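Local coordinates for Nitrate/nitrite binding protein NrtA (Synechocystis sp., PDB 2G29) that binds nitrate as the solute-binding component of the NrtABCD ABC transporter, which takes up nitrate and probably also nitrite, at residues A58-P63 against V263-Q268; G224-T229 against I297-G302; Y304-G307 against T312-D315. All blocks are in the same frame, centred on the assembly; numbering follows the deposited sequence.

How the interactions relate
Interaction 1 is a surface contact; interaction 2 is buried and interaction 3 partly so. The centres of 2 and 3 lie about 6 Å apart, whereas the centre of interaction 1 is about 29 Å and 33 Å from theirs. Chemistry follows place: a carboxylate at the surface takes a lysine and a tyrosine hydroxyl in 58-63 against 263-268, a buried arginine meets a glutamine in 224-229 against 297-302, and 304-307 against 312-315 combines a two-stranded backbone ladder with three aromatic rings. The last two contacts adjoin each other: they touch through R299 and N305, and G302 pairs with D315 through the backbone.

Interaction 1 (A58-P63 against V263-Q268); sequences AKYGMP and VMEAQQ
A surface salt bridge joins the C-terminal end of helix 56-59, closed by a Schellman motif, to the long helix 253-271 in a periplasmic-binding-protein fold, away from the nitrate-binding residues. K59 and Y60 both reach one carboxylate oxygen of E265. The lysine, its CG trans to the backbone N (chi1 178°) and the rest of its chain extended, carries NZ to 2.8 Å from E265 OE1, where it meets the syn lone pair. Y60 is the first residue to leave helical backbone angles, and its OH gives a weak hydrogen bond of 3.0 Å to that same OE1. The two donors therefore converge on one acceptor, a pairing likely to favour the charged carboxylate. E265 bends at chi2 (-138°) and crosses both partners at about a right angle; its carboxylate plane stands 85° from the tyrosine ring, with OE1 at the ring edge. The lysine also runs past the ring, with K59 CG over one face near the rim. Elsewhere Y60 packs on M261 and A262 of the long helix. Next along the chain from Y60, G61 is the C-prime residue of the Schellman motif, at positive phi, and its N bonds to A58 O at 3.0 Å.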
ATOM      1  N   ALA A  58      22.951   8.225   0.458  1.00 19.46           N
ATOM      2  CA  ALA A  58      24.257   8.871   0.473  1.00 20.29           C
ATOM      3  C   ALA A  58      25.022   8.557  -0.799  1.00 20.24           C
ATOM      4  O   ALA A  58      25.712   9.415  -1.324  1.00 21.86           O
ATOM      5  CB  ALA A  58      25.040   8.421   1.715  1.00 20.91           C
ATOM      6  N   LYS A  59      24.885   7.330  -1.286  1.00 21.05           N
ATOM      7  CA  LYS A  59      25.534   6.929  -2.522  1.00 21.61           C
ATOM      8  C   LYS A  59      25.121   7.880  -3.662  1.00 21.68           C
ATOM      9  O   LYS A  59      25.923   8.169  -4.553  1.00 22.44           O
ATOM     10  CB  LYS A  59      25.182   5.474  -2.843  1.00 22.51           C
ATOM     11  CG  LYS A  59      25.763   4.951  -4.151  1.00 24.82           C
ATOM     12  CD  LYS A  59      25.454   3.487  -4.364  1.00 26.99           C
ATOM     13  CE  LYS A  59      25.888   3.042  -5.739  1.00 27.09           C
ATOM     14  NZ  LYS A  59      25.565   1.620  -5.961  1.00 30.22           N
ATOM     15  N   TYR A  60      23.884   8.375  -3.636  1.00 20.55           N
ATOM     16  CA  TYR A  60      23.427   9.316  -4.658  1.00 20.36           C
ATOM     17  C   TYR A  60      23.442  10.804  -4.263  1.00 20.78           C
ATOM     18  O   TYR A  60      22.594  11.578  -4.695  1.00 20.69           O
ATOM     19  CB  TYR A  60      22.030   8.896  -5.189  1.00 21.16           C
ATOM     20  CG  TYR A  60      22.103   7.564  -5.888  1.00 21.03           C
ATOM     21  CD1 TYR A  60      21.845   6.380  -5.205  1.00 21.30           C
ATOM     22  CD2 TYR A  60      22.637   7.467  -7.184  1.00 21.39           C
ATOM     23  CE1 TYR A  60      22.139   5.146  -5.764  1.00 22.11           C
ATOM     24  CE2 TYR A  60      22.928   6.232  -7.745  1.00 20.65           C
ATOM     25  CZ  TYR A  60      22.689   5.072  -7.037  1.00 22.67           C
ATOM     26  OH  TYR A  60      23.034   3.833  -7.571  1.00 23.10           O
ATOM     27  N   GLY A  61      24.403  11.194  -3.421  1.00 20.28           N
ATOM     28  CA  GLY A  61      24.575  12.587  -3.059  1.00 20.74           C
ATOM     29  C   GLY A  61      23.615  13.270  -2.113  1.00 21.73           C
ATOM     30  O   GLY A  61      23.591  14.502  -2.018  1.00 22.29           O
ATOM     31  N   MET A  62      22.850  12.465  -1.384  1.00 21.57           N
ATOM     32  CA  MET A  62      21.884  12.997  -0.448  1.00 22.59           C
ATOM     33  C   MET A  62      22.047  12.253   0.853  1.00 22.08           C
ATOM     34  O   MET A  62      21.206  11.442   1.244  1.00 22.35           O
ATOM     35  CB  MET A  62      20.485  12.824  -1.034  1.00 23.28           C
ATOM     36  CG  MET A  62      20.311  13.724  -2.262  1.00 22.16           C
ATOM     37  SD  MET A  62      18.705  13.606  -2.908  1.00 23.35           S
ATOM     38  CE  MET A  62      17.887  14.821  -1.843  1.00 20.79           C
ATOM     39  N   PRO A  63      23.162  12.500   1.549  1.00 22.18           N
ATOM     40  CA  PRO A  63      23.354  11.797   2.812  1.00 22.18           C
ATOM     41  C   PRO A  63      22.581  12.390   3.988  1.00 22.64           C
ATOM     42  O   PRO A  63      22.705  11.869   5.092  1.00 23.80           O
ATOM     43  CB  PRO A  63      24.858  11.889   3.026  1.00 23.80           C
ATOM     44  CG  PRO A  63      25.178  13.203   2.455  1.00 22.24           C
ATOM     45  CD  PRO A  63      24.380  13.238   1.171  1.00 23.22           C
ATOM     46  N   VAL A 263      16.140   4.703  -3.968  1.00 15.37           N
ATOM     47  CA  VAL A 263      15.017   3.825  -3.609  1.00 14.66           C
ATOM     48  C   VAL A 263      14.989   2.546  -4.474  1.00 14.06           C
ATOM     49  O   VAL A 263      14.701   1.461  -3.990  1.00 13.93           O
ATOM     50  CB  VAL A 263      13.673   4.599  -3.725  1.00 14.97           C
ATOM     51  CG1 VAL A 263      12.468   3.639  -3.640  1.00 15.16           C
ATOM     52  CG2 VAL A 263      13.571   5.617  -2.565  1.00 14.85           C
ATOM     53  N   MET A 264      15.288   2.661  -5.763  1.00 13.22           N
ATOM     54  CA  MET A 264      15.323   1.498  -6.633  1.00 15.11           C
ATOM     55  C   MET A 264      16.399   0.495  -6.193  1.00 15.02           C
ATOM     56  O   MET A 264      16.174  -0.723  -6.195  1.00 16.02           O
ATOM     57  CB  MET A 264      15.648   1.926  -8.053  1.00 17.94           C
ATOM     58  CG  MET A 264      14.529   2.593  -8.748  1.00 18.47           C
ATOM     59  SD  MET A 264      15.043   3.084 -10.416  1.00 22.91           S
ATOM     60  CE  MET A 264      13.584   3.743 -10.894  1.00 20.30           C
ATOM     61  N   GLU A 265      17.584   1.002  -5.853  1.00 16.44           N
ATOM     62  CA  GLU A 265      18.628   0.078  -5.410  1.00 16.91           C
ATOM     63  C   GLU A 265      18.206  -0.553  -4.087  1.00 16.07           C
ATOM     64  O   GLU A 265      18.437  -1.724  -3.879  1.00 15.95           O
ATOM     65  CB  GLU A 265      19.960   0.794  -5.238  1.00 19.99           C
ATOM     66  CG  GLU A 265      20.621   1.180  -6.564  1.00 24.41           C
ATOM     67  CD  GLU A 265      22.108   0.904  -6.526  1.00 27.02           C
ATOM     68  OE1 GLU A 265      22.800   1.518  -5.694  1.00 29.18           O
ATOM     69  OE2 GLU A 265      22.579   0.062  -7.318  1.00 32.38           O
ATOM     70  N   ALA A 266      17.557   0.215  -3.213  1.00 15.77           N
ATOM     71  CA  ALA A 266      17.122  -0.369  -1.945  1.00 15.13           C
ATOM     72  C   ALA A 266      16.059  -1.418  -2.212  1.00 15.13           C
ATOM     73  O   ALA A 266      15.985  -2.447  -1.512  1.00 15.83           O
ATOM     74  CB  ALA A 266      16.589   0.714  -1.008  1.00 15.17           C
ATOM     75  N   GLN A 267      15.196  -1.181  -3.204  1.00 13.71           N
ATOM     76  CA  GLN A 267      14.182  -2.175  -3.552  1.00 15.02           C
ATOM     77  C   GLN A 267      14.811  -3.489  -4.028  1.00 14.63           C
ATOM     78  O   GLN A 267      14.358  -4.564  -3.676  1.00 16.10           O
ATOM     79  CB  GLN A 267      13.250  -1.649  -4.643  1.00 13.79           C
ATOM     80  CG  GLN A 267      12.230  -0.638  -4.139  1.00 14.06           C
ATOM     81  CD  GLN A 267      11.365  -0.118  -5.266  1.00 14.38           C
ATOM     82  OE1 GLN A 267      11.878   0.431  -6.239  1.00 14.65           O
ATOM     83  NE2 GLN A 267      10.042  -0.287  -5.139  1.00 12.31           N
ATOM     84  N   GLN A 268      15.850  -3.381  -4.858  1.00 15.87           N
ATOM     85  CA  GLN A 268      16.539  -4.565  -5.359  1.00 16.25           C
ATOM     86  C   GLN A 268      17.175  -5.322  -4.196  1.00 15.06           C
ATOM     87  O   GLN A 268      17.152  -6.560  -4.155  1.00 18.13           O
ATOM     88  CB  GLN A 268      17.590  -4.124  -6.371  1.00 16.54           C
ATOM     89  CG  GLN A 268      16.963  -3.678  -7.685  1.00 19.53           C
ATOM     90  CD  GLN A 268      17.981  -3.119  -8.637  1.00 23.55           C
ATOM     91  OE1 GLN A 268      18.312  -1.939  -8.593  1.00 26.84           O
ATOM     92  NE2 GLN A 268      18.490  -3.969  -9.504  1.00 24.17           N
TER

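Interaction 2 (G224-T229 against I297-G302); sequences GYQALT and IDRSKG
This is a buried polar contact between an edge strand and a loop: Q226 on strand 225-229, outermost in one of the two mixed five-stranded sheets, meets R299 from the 297-300 segment, whose backbone angles are helical but which lacks the regular helix bonds. The contact is small: these two residues supply nearly all of the 88 Å² buried between the segments. Q226 stretches straight out from its strand (chi1 -177°) on an extended chain, while R299 bends at chi2 (-59°) before straightening at chi3. The two chains approach from opposite sides, and only the amide end and the guanidinium meet. The amide lies at the guanidinium edge, near its plane, with the two planes 46° apart.

The guanidinium has firm partners close by. R299 NH1 forms a salt bridge with E212, and R299 NH2 is hydrogen-bonded to N305 O, so both terminal nitrogens are held and the buried charge is probably offset by E212. Both Q226 and R299 also touch P215 of helix 214-221. Q226 pairs through its backbone with F306, and its side chain lies about 7 Å from that of the nitrate-binding Q126. A227 and L228, both facing I128, break the edge strand with a classic beta bulge.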
ATOM      1  N   GLY A 224      -6.895 -12.718  16.877  1.00 13.29           N
ATOM      2  CA  GLY A 224      -7.709 -12.781  15.672  1.00 13.48           C
ATOM      3  C   GLY A 224      -7.091 -13.797  14.739  1.00 14.12           C
ATOM      4  O   GLY A 224      -6.080 -14.404  15.082  1.00 14.07           O
ATOM      5  N   TYR A 225      -7.727 -14.050  13.598  1.00 13.37           N
ATOM      6  CA  TYR A 225      -7.141 -14.941  12.595  1.00 12.80           C
ATOM      7  C   TYR A 225      -7.212 -14.263  11.225  1.00 12.62           C
ATOM      8  O   TYR A 225      -7.888 -13.257  11.052  1.00 13.10           O
ATOM      9  CB  TYR A 225      -7.822 -16.320  12.572  1.00 13.10           C
ATOM     10  CG  TYR A 225      -9.207 -16.389  11.968  1.00 12.68           C
ATOM     11  CD1 TYR A 225      -9.386 -16.831  10.656  1.00 13.44           C
ATOM     12  CD2 TYR A 225     -10.342 -16.091  12.734  1.00 13.02           C
ATOM     13  CE1 TYR A 225     -10.657 -16.990  10.124  1.00 14.86           C
ATOM     14  CE2 TYR A 225     -11.618 -16.246  12.217  1.00 14.48           C
ATOM     15  CZ  TYR A 225     -11.778 -16.698  10.916  1.00 12.93           C
ATOM     16  OH  TYR A 225     -13.031 -16.903  10.384  1.00 15.59           O
ATOM     17  N   GLN A 226      -6.464 -14.795  10.273  1.00 12.45           N
ATOM     18  CA  GLN A 226      -6.400 -14.203   8.952  1.00 12.44           C
ATOM     19  C   GLN A 226      -7.235 -14.935   7.941  1.00 12.23           C
ATOM     20  O   GLN A 226      -7.127 -16.151   7.819  1.00 12.99           O
ATOM     21  CB  GLN A 226      -4.932 -14.134   8.485  1.00 12.74           C
ATOM     22  CG  GLN A 226      -4.754 -13.441   7.113  1.00 12.59           C
ATOM     23  CD  GLN A 226      -3.366 -12.838   6.901  1.00 11.04           C
ATOM     24  OE1 GLN A 226      -3.087 -12.236   5.853  1.00 14.63           O
ATOM     25  NE2 GLN A 226      -2.515 -12.969   7.882  1.00  8.61           N
ATOM     26  N   ALA A 227      -8.073 -14.185   7.233  1.00 12.96           N
ATOM     27  CA  ALA A 227      -8.943 -14.737   6.192  1.00 12.44           C
ATOM     28  C   ALA A 227      -8.158 -14.935   4.895  1.00 12.53           C
ATOM     29  O   ALA A 227      -8.298 -15.951   4.214  1.00 12.97           O
ATOM     30  CB  ALA A 227     -10.136 -13.792   5.965  1.00 11.72           C
ATOM     31  N   LEU A 228      -7.293 -13.972   4.566  1.00 12.57           N
ATOM     32  CA  LEU A 228      -6.504 -14.046   3.344  1.00 12.54           C
ATOM     33  C   LEU A 228      -5.410 -12.998   3.381  1.00 12.91           C
ATOM     34  O   LEU A 228      -5.462 -12.058   4.197  1.00 11.16           O
ATOM     35  CB  LEU A 228      -7.394 -13.755   2.116  1.00 13.37           C
ATOM     36  CG  LEU A 228      -8.046 -12.357   2.155  1.00 13.41           C
ATOM     37  CD1 LEU A 228      -7.198 -11.357   1.379  1.00 16.77           C
ATOM     38  CD2 LEU A 228      -9.452 -12.439   1.536  1.00 16.45           C
ATOM     39  N   THR A 229      -4.412 -13.208   2.520  1.00 11.56           N
ATOM     40  CA  THR A 229      -3.346 -12.244   2.275  1.00 11.66           C
ATOM     41  C   THR A 229      -3.770 -11.672   0.909  1.00 12.90           C
ATOM     42  O   THR A 229      -4.285 -12.379   0.034  1.00 11.64           O
ATOM     43  CB  THR A 229      -1.953 -12.896   2.318  1.00 10.24           C
ATOM     44  OG1 THR A 229      -0.965 -11.871   2.167  1.00 11.48           O
ATOM     45  CG2 THR A 229      -1.796 -13.961   1.218  1.00 12.16           C
ATOM     46  N   ILE A 297       9.551 -11.623  10.016  1.00 11.59           N
ATOM     47  CA  ILE A 297      10.299 -12.520   9.133  1.00 13.32           C
ATOM     48  C   ILE A 297       9.533 -13.543   8.322  1.00 12.38           C
ATOM     49  O   ILE A 297       9.761 -13.658   7.106  1.00 13.31           O
ATOM     50  CB  ILE A 297      11.438 -13.216   9.938  1.00 13.68           C
ATOM     51  CG1 ILE A 297      12.389 -13.975   8.993  1.00 13.86           C
ATOM     52  CG2 ILE A 297      10.850 -14.199  10.936  1.00 14.08           C
ATOM     53  CD1 ILE A 297      13.111 -13.093   8.018  1.00 16.07           C
ATOM     54  N   ASP A 298       8.609 -14.278   8.947  1.00 13.06           N
ATOM     55  CA  ASP A 298       7.947 -15.316   8.169  1.00 11.96           C
ATOM     56  C   ASP A 298       7.229 -14.803   6.920  1.00 12.76           C
ATOM     57  O   ASP A 298       7.369 -15.388   5.849  1.00 12.55           O
ATOM     58  CB  ASP A 298       6.983 -16.119   9.034  1.00 13.32           C
ATOM     59  CG  ASP A 298       7.712 -17.059   9.981  1.00 17.49           C
ATOM     60  OD1 ASP A 298       8.935 -17.283   9.786  1.00 19.84           O
ATOM     61  OD2 ASP A 298       7.064 -17.584  10.912  1.00 18.48           O
ATOM     62  N   ARG A 299       6.486 -13.697   7.046  1.00 11.01           N
ATOM     63  CA  ARG A 299       5.773 -13.209   5.883  1.00 11.17           C
ATOM     64  C   ARG A 299       6.715 -12.672   4.817  1.00 11.01           C
ATOM     65  O   ARG A 299       6.417 -12.741   3.624  1.00 12.62           O
ATOM     66  CB  ARG A 299       4.744 -12.139   6.297  1.00 10.50           C
ATOM     67  CG  ARG A 299       3.724 -12.627   7.324  1.00 11.20           C
ATOM     68  CD  ARG A 299       2.924 -13.810   6.819  1.00 11.54           C
ATOM     69  NE  ARG A 299       1.933 -14.307   7.774  1.00 12.18           N
ATOM     70  CZ  ARG A 299       0.721 -13.811   7.964  1.00 11.12           C
ATOM     71  NH1 ARG A 299       0.309 -12.755   7.274  1.00 11.35           N
ATOM     72  NH2 ARG A 299      -0.105 -14.416   8.819  1.00 11.49           N
ATOM     73  N   SER A 300       7.847 -12.108   5.234  1.00 11.85           N
ATOM     74  CA  SER A 300       8.877 -11.596   4.330  1.00 12.80           C
ATOM     75  C   SER A 300       9.595 -12.728   3.561  1.00 15.47           C
ATOM     76  O   SER A 300      10.420 -12.466   2.673  1.00 18.03           O
ATOM     77  CB  SER A 300       9.879 -10.755   5.120  1.00 13.71           C
ATOM     78  OG  SER A 300       9.287  -9.512   5.496  1.00 14.82           O
ATOM     79  N   LYS A 301       9.259 -13.971   3.909  1.00 15.79           N
ATOM     80  CA  LYS A 301       9.786 -15.179   3.241  1.00 15.61           C
ATOM     81  C   LYS A 301       8.646 -15.970   2.609  1.00 15.42           C
ATOM     82  O   LYS A 301       8.850 -17.082   2.112  1.00 17.40           O
ATOM     83  CB  LYS A 301      10.504 -16.084   4.230  1.00 17.81           C
ATOM     84  CG  LYS A 301      11.812 -15.570   4.732  1.00 21.04           C
ATOM     85  CD  LYS A 301      12.810 -15.467   3.613  1.00 27.60           C
ATOM     86  CE  LYS A 301      14.211 -15.815   4.088  1.00 28.56           C
ATOM     87  NZ  LYS A 301      15.152 -15.631   2.956  1.00 29.01           N
ATOM     88  N   GLY A 302       7.431 -15.421   2.642  1.00 15.18           N
ATOM     89  CA  GLY A 302       6.308 -16.122   2.029  1.00 14.59           C
ATOM     90  C   GLY A 302       5.788 -17.309   2.827  1.00 15.09           C
ATOM     91  O   GLY A 302       5.144 -18.208   2.276  1.00 15.51           O
TER

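Interaction 3 (Y304-G307 against T312-D315); sequences YNFG and TFED
Opposite first torsions bring the two principal rings together: Y304 swings its ring away from its carbonyl carbon, to the side of the backbone N, whereas F313 holds CG between its backbone N and carbonyl carbon (chi1 68°), which turns its ring back over Y304 CB. Both residues belong to a short antiparallel two-stranded ladder, strands 303-304 and 313-314, in which they form a hydrogen-bonded pair. Y304 N gives to F313 O at 2.7 Å, almost in line with the carbonyl bond, and F313 N returns to Y304 O at 3.1 Å, tilted from the carbonyl plane. Alongside, T312 CA makes a CA-H...O contact with Y304 O.

Y304 and F313 of the ladder form an aromatic cluster with F306 of the adjoining loop. Y304 CB sits over the F313 face, 3.7 Å from the ring centroid, a CH-pi contact. The rings of Y304 and F313 are tilted by only 20° but slid apart, so they barely overlap. F313 then turns its edge to the face of F306, a T-shaped pair with planes at 88° and centroids 5.3 Å apart. Replacing F313 with an alanine would probably leave Y304 CB and the F306 face without this aromatic partner, opening a gap in the cluster.

Y304 and F306 also pack on T229, joining the ladder to strand 225-229. Between the two rings of its own segment, N305 starts an Asx turn: its OD1 accepts a hydrogen bond from G307 N at 3.0 Å, the donor lying above the amide's carbonyl plane.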
ATOM      1  N   TYR A 304       3.207 -18.525   5.451  1.00 13.84           N
ATOM      2  CA  TYR A 304       1.934 -18.063   5.984  1.00 13.52           C
ATOM      3  C   TYR A 304       1.197 -18.892   7.013  1.00 14.00           C
ATOM      4  O   TYR A 304       0.712 -19.991   6.699  1.00 14.40           O
ATOM      5  CB  TYR A 304       0.945 -17.822   4.824  1.00 13.19           C
ATOM      6  CG  TYR A 304       1.295 -16.638   3.962  1.00 11.65           C
ATOM      7  CD1 TYR A 304       2.043 -16.773   2.779  1.00 13.19           C
ATOM      8  CD2 TYR A 304       0.907 -15.362   4.352  1.00 11.62           C
ATOM      9  CE1 TYR A 304       2.394 -15.655   2.017  1.00 10.88           C
ATOM     10  CE2 TYR A 304       1.248 -14.231   3.587  1.00 12.82           C
ATOM     11  CZ  TYR A 304       1.984 -14.388   2.436  1.00 13.48           C
ATOM     12  OH  TYR A 304       2.342 -13.297   1.678  1.00 15.09           O
ATOM     13  N   ASN A 305       1.108 -18.374   8.229  1.00 13.01           N
ATOM     14  CA  ASN A 305       0.301 -19.007   9.275  1.00 12.50           C
ATOM     15  C   ASN A 305      -0.865 -18.027   9.490  1.00 13.17           C
ATOM     16  O   ASN A 305      -0.666 -16.915  10.015  1.00 12.91           O
ATOM     17  CB  ASN A 305       1.090 -19.188  10.591  1.00 14.58           C
ATOM     18  CG  ASN A 305       0.205 -19.684  11.727  1.00 15.61           C
ATOM     19  OD1 ASN A 305      -0.871 -20.238  11.493  1.00 16.31           O
ATOM     20  ND2 ASN A 305       0.653 -19.502  12.950  1.00 17.82           N
ATOM     21  N   PHE A 306      -2.061 -18.444   9.076  1.00 12.67           N
ATOM     22  CA  PHE A 306      -3.265 -17.635   9.219  1.00 13.34           C
ATOM     23  C   PHE A 306      -3.972 -17.840  10.571  1.00 13.88           C
ATOM     24  O   PHE A 306      -4.954 -17.179  10.852  1.00 14.31           O
ATOM     25  CB  PHE A 306      -4.286 -17.926   8.106  1.00 13.75           C
ATOM     26  CG  PHE A 306      -3.924 -17.377   6.741  1.00 14.06           C
ATOM     27  CD1 PHE A 306      -2.837 -16.519   6.540  1.00 12.37           C
ATOM     28  CD2 PHE A 306      -4.726 -17.684   5.650  1.00 14.61           C
ATOM     29  CE1 PHE A 306      -2.581 -15.975   5.249  1.00 15.08           C
ATOM     30  CE2 PHE A 306      -4.464 -17.147   4.390  1.00 16.14           C
ATOM     31  CZ  PHE A 306      -3.392 -16.286   4.192  1.00 13.41           C
ATOM     32  N   GLY A 307      -3.471 -18.750  11.408  1.00 15.38           N
ATOM     33  CA  GLY A 307      -4.110 -18.975  12.694  1.00 15.59           C
ATOM     34  C   GLY A 307      -5.352 -19.839  12.604  1.00 16.63           C
ATOM     35  O   GLY A 307      -5.626 -20.450  11.565  1.00 17.21           O
ATOM     36  N   THR A 312       0.024 -24.177   8.292  1.00 26.26           N
ATOM     37  CA  THR A 312       0.923 -23.178   7.716  1.00 24.89           C
ATOM     38  C   THR A 312       1.300 -23.624   6.304  1.00 23.82           C
ATOM     39  O   THR A 312       1.509 -24.815   6.063  1.00 24.49           O
ATOM     40  CB  THR A 312       2.207 -23.030   8.576  1.00 25.30           C
ATOM     41  OG1 THR A 312       1.848 -22.542   9.875  1.00 25.32           O
ATOM     42  CG2 THR A 312       3.200 -22.054   7.934  1.00 24.74           C
ATOM     43  N   PHE A 313       1.392 -22.675   5.372  1.00 20.69           N
ATOM     44  CA  PHE A 313       1.743 -22.976   3.982  1.00 19.37           C
ATOM     45  C   PHE A 313       2.749 -21.942   3.491  1.00 18.63           C
ATOM     46  O   PHE A 313       2.915 -20.891   4.114  1.00 18.47           O
ATOM     47  CB  PHE A 313       0.481 -22.977   3.086  1.00 19.73           C
ATOM     48  CG  PHE A 313      -0.164 -21.612   2.904  1.00 18.81           C
ATOM     49  CD1 PHE A 313       0.243 -20.758   1.888  1.00 18.88           C
ATOM     50  CD2 PHE A 313      -1.170 -21.193   3.767  1.00 18.60           C
ATOM     51  CE1 PHE A 313      -0.354 -19.484   1.729  1.00 19.04           C
ATOM     52  CE2 PHE A 313      -1.774 -19.933   3.627  1.00 18.03           C
ATOM     53  CZ  PHE A 313      -1.359 -19.082   2.607  1.00 18.00           C
ATOM     54  N   GLU A 314       3.469 -22.264   2.420  1.00 19.03           N
ATOM     55  CA  GLU A 314       4.438 -21.350   1.835  1.00 19.85           C
ATOM     56  C   GLU A 314       3.975 -20.960   0.433  1.00 20.44           C
ATOM     57  O   GLU A 314       3.479 -21.798  -0.310  1.00 19.70           O
ATOM     58  CB  GLU A 314       5.807 -22.017   1.726  1.00 23.28           C
ATOM     59  CG  GLU A 314       6.842 -21.123   1.091  1.00 26.82           C
ATOM     60  CD  GLU A 314       8.105 -21.859   0.704  1.00 29.21           C
ATOM     61  OE1 GLU A 314       8.234 -23.054   1.040  1.00 31.79           O
ATOM     62  OE2 GLU A 314       8.981 -21.244   0.063  1.00 31.96           O
ATOM     63  N   ASP A 315       4.121 -19.688   0.084  1.00 19.27           N
ATOM     64  CA  ASP A 315       3.758 -19.216  -1.251  1.00 20.12           C
ATOM     65  C   ASP A 315       4.570 -17.965  -1.573  1.00 20.11           C
ATOM     66  O   ASP A 315       4.225 -16.852  -1.153  1.00 20.14           O
ATOM     67  CB  ASP A 315       2.263 -18.911  -1.348  1.00 21.06           C
ATOM     68  CG  ASP A 315       1.821 -18.666  -2.783  1.00 19.52           C
ATOM     69  OD1 ASP A 315       2.616 -18.112  -3.545  1.00 19.86           O
ATOM     70  OD2 ASP A 315       0.682 -19.019  -3.148  1.00 22.73           O
TER